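Local coordinates for Poly(A) ribonuclease POP2 (Saccharomyces cerevisiae, PDB 1UOC), which probably serves as a catalytic subunit of the CCR4-NOT mRNA deadenylase, its RNase D-type domain degrading RNA from the 3' end with a preference for poly(A), at residues M151-A163 with Q192-Y204. Sequence-based numbering, arbitrary orientation.
Sequences MMDDSVTWITYHA and QYMPNFYDLNLVY
M194 lies over one face of the W158 indole, SD 3.9 Å from the centroid of the five-membered ring, a Met-aromatic contact to which CG adds a CH-pi approach. Packing is tight and buried here: the CB atoms of W158 and F197 meet at 3.6 Å, and L167 of helix 165-174 packs on M194. Strands 157-160 and 197-199 pair in parallel, W158 N donating to N196 O and Y198 N to W158 O; in this DEDD nuclease fold 197-199 is an edge strand of the mixed sheet, and T160 touches D166, a predicted catalytic metal ligand. D199 is the N-cap of helix 200-207. Its CG, anti to the backbone N (chi1 -175°), carries OD1 to H162 N (3.2 Å) and L202 N on opposite faces of the carboxylate, and OD2 to A163 N. With an alanine in place of D199, the H162 and A163 amides would probably lose these acceptors and the helix start its side-chain cap. N201 CB sits 3.5 Å above the centre of the Y161 ring, whose OH is hydrogen-bonded to Y227 O. Toward solvent, M152 N still donates to Y193 O (2.8 Å, 174°), but P195 CG merely rests on the D153-D154 backbone, and N196 ND2 reaches exposed D154 through its O at 3.1 Å.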
loop_
_atom_site.group_PDB
_atom_site.type_symbol
_atom_site.label_atom_id
_atom_site.label_comp_id
_atom_site.label_asym_id
_atom_site.label_seq_id
_atom_site.Cartn_x
_atom_site.Cartn_y
_atom_site.Cartn_z
ATOM N N MET A 151 -10.695 0.872 8.364
ATOM C CA MET A 151 -10.254 2.108 9.013
ATOM C C MET A 151 -10.700 2.270 10.469
ATOM O O MET A 151 -11.707 1.716 10.885
ATOM C CB MET A 151 -10.756 3.321 8.226
ATOM C CG MET A 151 -10.618 3.220 6.711
ATOM S SD MET A 151 -8.958 2.818 6.177
ATOM C CE MET A 151 -8.055 4.289 6.604
ATOM N N MET A 152 -9.927 3.044 11.228
ATOM C CA MET A 152 -10.233 3.337 12.628
ATOM C C MET A 152 -10.490 2.114 13.487
ATOM O O MET A 152 -11.368 2.130 14.346
ATOM C CB MET A 152 -11.448 4.257 12.700
ATOM C CG MET A 152 -11.228 5.608 12.057
ATOM S SD MET A 152 -12.728 6.578 12.099
ATOM C CE MET A 152 -12.869 7.062 10.412
ATOM N N ASP A 153 -9.709 1.064 13.277
ATOM C CA ASP A 153 -9.879 -0.182 14.014
ATOM C C ASP A 153 -8.520 -0.831 14.229
ATOM O O ASP A 153 -7.931 -1.373 13.296
ATOM C CB ASP A 153 -10.787 -1.113 13.206
ATOM C CG ASP A 153 -11.162 -2.356 13.959
ATOM O OD1 ASP A 153 -10.379 -2.786 14.830
ATOM O OD2 ASP A 153 -12.237 -2.905 13.671
ATOM N N ASP A 154 -8.037 -0.805 15.464
ATOM C CA ASP A 154 -6.731 -1.361 15.781
ATOM C C ASP A 154 -6.603 -2.882 15.646
ATOM O O ASP A 154 -5.511 -3.427 15.815
ATOM C CB ASP A 154 -6.293 -0.903 17.179
ATOM C CG ASP A 154 -7.018 -1.625 18.301
ATOM O OD1 ASP A 154 -8.255 -1.775 18.245
ATOM O OD2 ASP A 154 -6.334 -2.035 19.260
ATOM N N SER A 155 -7.693 -3.580 15.340
ATOM C CA SER A 155 -7.570 -5.027 15.164
ATOM C C SER A 155 -7.129 -5.295 13.723
ATOM O O SER A 155 -6.886 -6.433 13.336
ATOM C CB SER A 155 -8.891 -5.754 15.474
ATOM O OG SER A 155 -9.931 -5.372 14.596
ATOM N N VAL A 156 -7.032 -4.219 12.947
ATOM C CA VAL A 156 -6.602 -4.268 11.558
ATOM C C VAL A 156 -5.213 -3.628 11.495
ATOM O O VAL A 156 -5.000 -2.510 11.973
ATOM C CB VAL A 156 -7.574 -3.490 10.628
ATOM C CG1 VAL A 156 -6.987 -3.384 9.223
ATOM C CG2 VAL A 156 -8.912 -4.194 10.566
ATOM N N THR A 157 -4.278 -4.348 10.890
ATOM C CA THR A 157 -2.899 -3.895 10.755
ATOM C C THR A 157 -2.612 -3.488 9.312
ATOM O O THR A 157 -2.715 -4.303 8.397
ATOM C CB THR A 157 -1.931 -5.027 11.157
ATOM O OG1 THR A 157 -2.175 -5.399 12.519
ATOM C CG2 THR A 157 -0.487 -4.595 11.003
ATOM N N TRP A 158 -2.260 -2.226 9.098
ATOM C CA TRP A 158 -1.948 -1.767 7.744
ATOM C C TRP A 158 -0.466 -1.907 7.467
ATOM O O TRP A 158 0.362 -1.645 8.332
ATOM C CB TRP A 158 -2.365 -0.310 7.539
ATOM C CG TRP A 158 -3.839 -0.117 7.291
ATOM C CD1 TRP A 158 -4.826 0.006 8.225
ATOM C CD2 TRP A 158 -4.477 0.009 6.018
ATOM N NE1 TRP A 158 -6.041 0.208 7.613
ATOM C CE2 TRP A 158 -5.855 0.212 6.256
ATOM C CE3 TRP A 158 -4.017 -0.031 4.694
ATOM C CZ2 TRP A 158 -6.783 0.374 5.218
ATOM C CZ3 TRP A 158 -4.945 0.129 3.649
ATOM C CH2 TRP A 158 -6.310 0.328 3.922
ATOM N N ILE A 159 -0.140 -2.323 6.249
ATOM C CA ILE A 159 1.243 -2.524 5.814
ATOM C C ILE A 159 1.501 -1.599 4.634
ATOM O O ILE A 159 0.725 -1.578 3.678
ATOM C CB ILE A 159 1.481 -3.984 5.359
ATOM C CG1 ILE A 159 1.103 -4.946 6.486
ATOM C CG2 ILE A 159 2.944 -4.180 4.940
ATOM C CD1 ILE A 159 1.938 -4.775 7.748
ATOM N N THR A 160 2.591 -0.843 4.700
ATOM C CA THR A 160 2.928 0.101 3.652
ATOM C C THR A 160 4.413 0.060 3.358
ATOM O O THR A 160 5.189 -0.537 4.105
ATOM C CB THR A 160 2.548 1.524 4.088
ATOM O OG1 THR A 160 2.819 2.438 3.020
ATOM C CG2 THR A 160 3.359 1.928 5.326
ATOM N N TYR A 161 4.804 0.697 2.261
ATOM C CA TYR A 161 6.206 0.772 1.859
ATOM C C TYR A 161 6.347 2.221 1.434
ATOM O O TYR A 161 5.656 2.663 0.522
ATOM C CB TYR A 161 6.485 -0.152 0.669
ATOM C CG TYR A 161 7.862 -0.771 0.713
ATOM C CD1 TYR A 161 8.109 -1.900 1.495
ATOM C CD2 TYR A 161 8.940 -0.185 0.037
ATOM C CE1 TYR A 161 9.394 -2.431 1.614
ATOM C CE2 TYR A 161 10.222 -0.699 0.149
ATOM C CZ TYR A 161 10.446 -1.821 0.942
ATOM O OH TYR A 161 11.722 -2.323 1.088
ATOM N N HIS A 162 7.231 2.966 2.085
ATOM C CA HIS A 162 7.373 4.386 1.773
ATOM C C HIS A 162 5.973 4.973 1.957
ATOM O O HIS A 162 5.371 5.498 1.018
ATOM C CB HIS A 162 7.842 4.584 0.331
ATOM C CG HIS A 162 9.310 4.361 0.134
ATOM N ND1 HIS A 162 9.873 4.181 -1.112
ATOM C CD2 HIS A 162 10.335 4.323 1.020
ATOM C CE1 HIS A 162 11.183 4.042 -0.985
ATOM N NE2 HIS A 162 11.488 4.125 0.298
ATOM N N ALA A 163 5.462 4.844 3.181
ATOM C CA ALA A 163 4.139 5.321 3.550
ATOM C C ALA A 163 3.907 6.744 3.076
ATOM O O ALA A 163 3.360 6.960 1.997
ATOM C CB ALA A 163 3.970 5.241 5.062
ATOM N N GLN A 192 -5.334 8.181 13.571
ATOM C CA GLN A 192 -6.769 8.030 13.828
ATOM C C GLN A 192 -7.433 7.104 12.805
ATOM O O GLN A 192 -8.292 6.305 13.163
ATOM C CB GLN A 192 -7.463 9.400 13.818
ATOM C CG GLN A 192 -7.141 10.276 15.041
ATOM C CD GLN A 192 -7.419 9.543 16.339
ATOM O OE1 GLN A 192 -8.393 8.804 16.445
ATOM N NE2 GLN A 192 -6.570 9.741 17.328
ATOM N N TYR A 193 -7.036 7.211 11.534
ATOM C CA TYR A 193 -7.595 6.351 10.489
ATOM C C TYR A 193 -6.938 4.981 10.459
ATOM O O TYR A 193 -7.578 3.982 10.120
ATOM C CB TYR A 193 -7.451 6.996 9.108
ATOM C CG TYR A 193 -8.434 8.117 8.858
ATOM C CD1 TYR A 193 -7.999 9.429 8.715
ATOM C CD2 TYR A 193 -9.810 7.862 8.785
ATOM C CE1 TYR A 193 -8.908 10.467 8.509
ATOM C CE2 TYR A 193 -10.719 8.887 8.578
ATOM C CZ TYR A 193 -10.262 10.185 8.443
ATOM O OH TYR A 193 -11.168 11.203 8.261
ATOM N N MET A 194 -5.656 4.933 10.810
ATOM C CA MET A 194 -4.922 3.667 10.814
ATOM C C MET A 194 -4.175 3.546 12.129
ATOM O O MET A 194 -2.969 3.802 12.201
ATOM C CB MET A 194 -3.916 3.611 9.651
ATOM C CG MET A 194 -4.515 3.823 8.284
ATOM S SD MET A 194 -3.313 3.554 6.969
ATOM C CE MET A 194 -2.050 4.656 7.499
ATOM N N PRO A 195 -4.893 3.168 13.197
ATOM C CA PRO A 195 -4.334 3.008 14.547
ATOM C C PRO A 195 -3.293 1.900 14.692
ATOM O O PRO A 195 -2.652 1.769 15.737
ATOM C CB PRO A 195 -5.579 2.754 15.406
ATOM C CG PRO A 195 -6.530 2.070 14.434
ATOM C CD PRO A 195 -6.339 2.879 13.177
ATOM N N ASN A 196 -3.116 1.107 13.645
ATOM C CA ASN A 196 -2.158 0.005 13.703
ATOM C C ASN A 196 -1.532 -0.173 12.326
ATOM O O ASN A 196 -2.142 -0.752 11.432
ATOM C CB ASN A 196 -2.900 -1.271 14.137
ATOM C CG ASN A 196 -1.972 -2.425 14.449
ATOM O OD1 ASN A 196 -0.755 -2.331 14.290
ATOM N ND2 ASN A 196 -2.551 -3.533 14.893
ATOM N N PHE A 197 -0.319 0.330 12.134
ATOM C CA PHE A 197 0.289 0.190 10.823
ATOM C C PHE A 197 1.807 0.119 10.832
ATOM O O PHE A 197 2.466 0.532 11.785
ATOM C CB PHE A 197 -0.202 1.320 9.900
ATOM C CG PHE A 197 0.574 2.608 10.018
ATOM C CD1 PHE A 197 1.804 2.752 9.387
ATOM C CD2 PHE A 197 0.062 3.683 10.734
ATOM C CE1 PHE A 197 2.516 3.942 9.464
ATOM C CE2 PHE A 197 0.765 4.886 10.820
ATOM C CZ PHE A 197 1.997 5.015 10.183
ATOM N N TYR A 198 2.360 -0.433 9.763
ATOM C CA TYR A 198 3.805 -0.552 9.634
ATOM C C TYR A 198 4.318 -0.133 8.268
ATOM O O TYR A 198 3.664 -0.340 7.249
ATOM C CB TYR A 198 4.262 -1.990 9.871
ATOM C CG TYR A 198 4.082 -2.480 11.283
ATOM C CD1 TYR A 198 2.841 -2.923 11.735
ATOM C CD2 TYR A 198 5.155 -2.481 12.178
ATOM C CE1 TYR A 198 2.672 -3.359 13.058
ATOM C CE2 TYR A 198 4.997 -2.911 13.494
ATOM C CZ TYR A 198 3.756 -3.348 13.929
ATOM O OH TYR A 198 3.604 -3.765 15.232
ATOM N N ASP A 199 5.491 0.481 8.262
ATOM C CA ASP A 199 6.131 0.858 7.015
ATOM C C ASP A 199 7.199 -0.228 6.874
ATOM O O ASP A 199 8.226 -0.196 7.561
ATOM C CB ASP A 199 6.812 2.219 7.115
ATOM C CG ASP A 199 7.378 2.665 5.789
ATOM O OD1 ASP A 199 7.859 1.791 5.034
ATOM O OD2 ASP A 199 7.350 3.880 5.499
ATOM N N LEU A 200 6.939 -1.204 6.012
ATOM C CA LEU A 200 7.864 -2.307 5.811
ATOM C C LEU A 200 9.240 -1.814 5.375
ATOM O O LEU A 200 10.256 -2.396 5.741
ATOM C CB LEU A 200 7.293 -3.281 4.773
ATOM C CG LEU A 200 8.144 -4.500 4.424
ATOM C CD1 LEU A 200 8.582 -5.201 5.686
ATOM C CD2 LEU A 200 7.339 -5.425 3.539
ATOM N N ASN A 201 9.264 -0.742 4.595
ATOM C CA ASN A 201 10.513 -0.168 4.116
ATOM C C ASN A 201 11.370 0.241 5.319
ATOM O O ASN A 201 12.573 -0.019 5.384
ATOM C CB ASN A 201 10.193 1.047 3.235
ATOM C CG ASN A 201 11.430 1.822 2.839
ATOM O OD1 ASN A 201 12.061 2.469 3.672
ATOM N ND2 ASN A 201 11.791 1.753 1.564
ATOM N N LEU A 202 10.732 0.879 6.285
ATOM C CA LEU A 202 11.422 1.309 7.483
ATOM C C LEU A 202 11.874 0.115 8.341
ATOM O O LEU A 202 13.007 0.089 8.818
ATOM C CB LEU A 202 10.506 2.258 8.257
ATOM C CG LEU A 202 10.987 2.843 9.576
ATOM C CD1 LEU A 202 10.680 1.860 10.673
ATOM C CD2 LEU A 202 12.474 3.171 9.512
ATOM N N VAL A 203 11.011 -0.877 8.530
ATOM C CA VAL A 203 11.384 -2.040 9.326
ATOM C C VAL A 203 12.613 -2.726 8.716
ATOM O O VAL A 203 13.527 -3.146 9.435
ATOM C CB VAL A 203 10.231 -3.078 9.405
ATOM C CG1 VAL A 203 10.697 -4.328 10.143
ATOM C CG2 VAL A 203 9.033 -2.485 10.118
ATOM N N TYR A 204 12.623 -2.830 7.387
ATOM C CA TYR A 204 13.714 -3.461 6.667
ATOM C C TYR A 204 14.969 -2.593 6.701
ATOM O O TYR A 204 16.069 -3.105 6.904
ATOM C CB TYR A 204 13.288 -3.731 5.219
ATOM C CG TYR A 204 14.308 -4.459 4.362
ATOM C CD1 TYR A 204 14.888 -5.656 4.787
ATOM C CD2 TYR A 204 14.667 -3.964 3.107
ATOM C CE1 TYR A 204 15.797 -6.338 3.983
ATOM C CE2 TYR A 204 15.572 -4.639 2.294
ATOM C CZ TYR A 204 16.132 -5.820 2.737
ATOM O OH TYR A 204 17.030 -6.481 1.929
HETATM O O HOH W 1 -5.148 0.141 11.431
#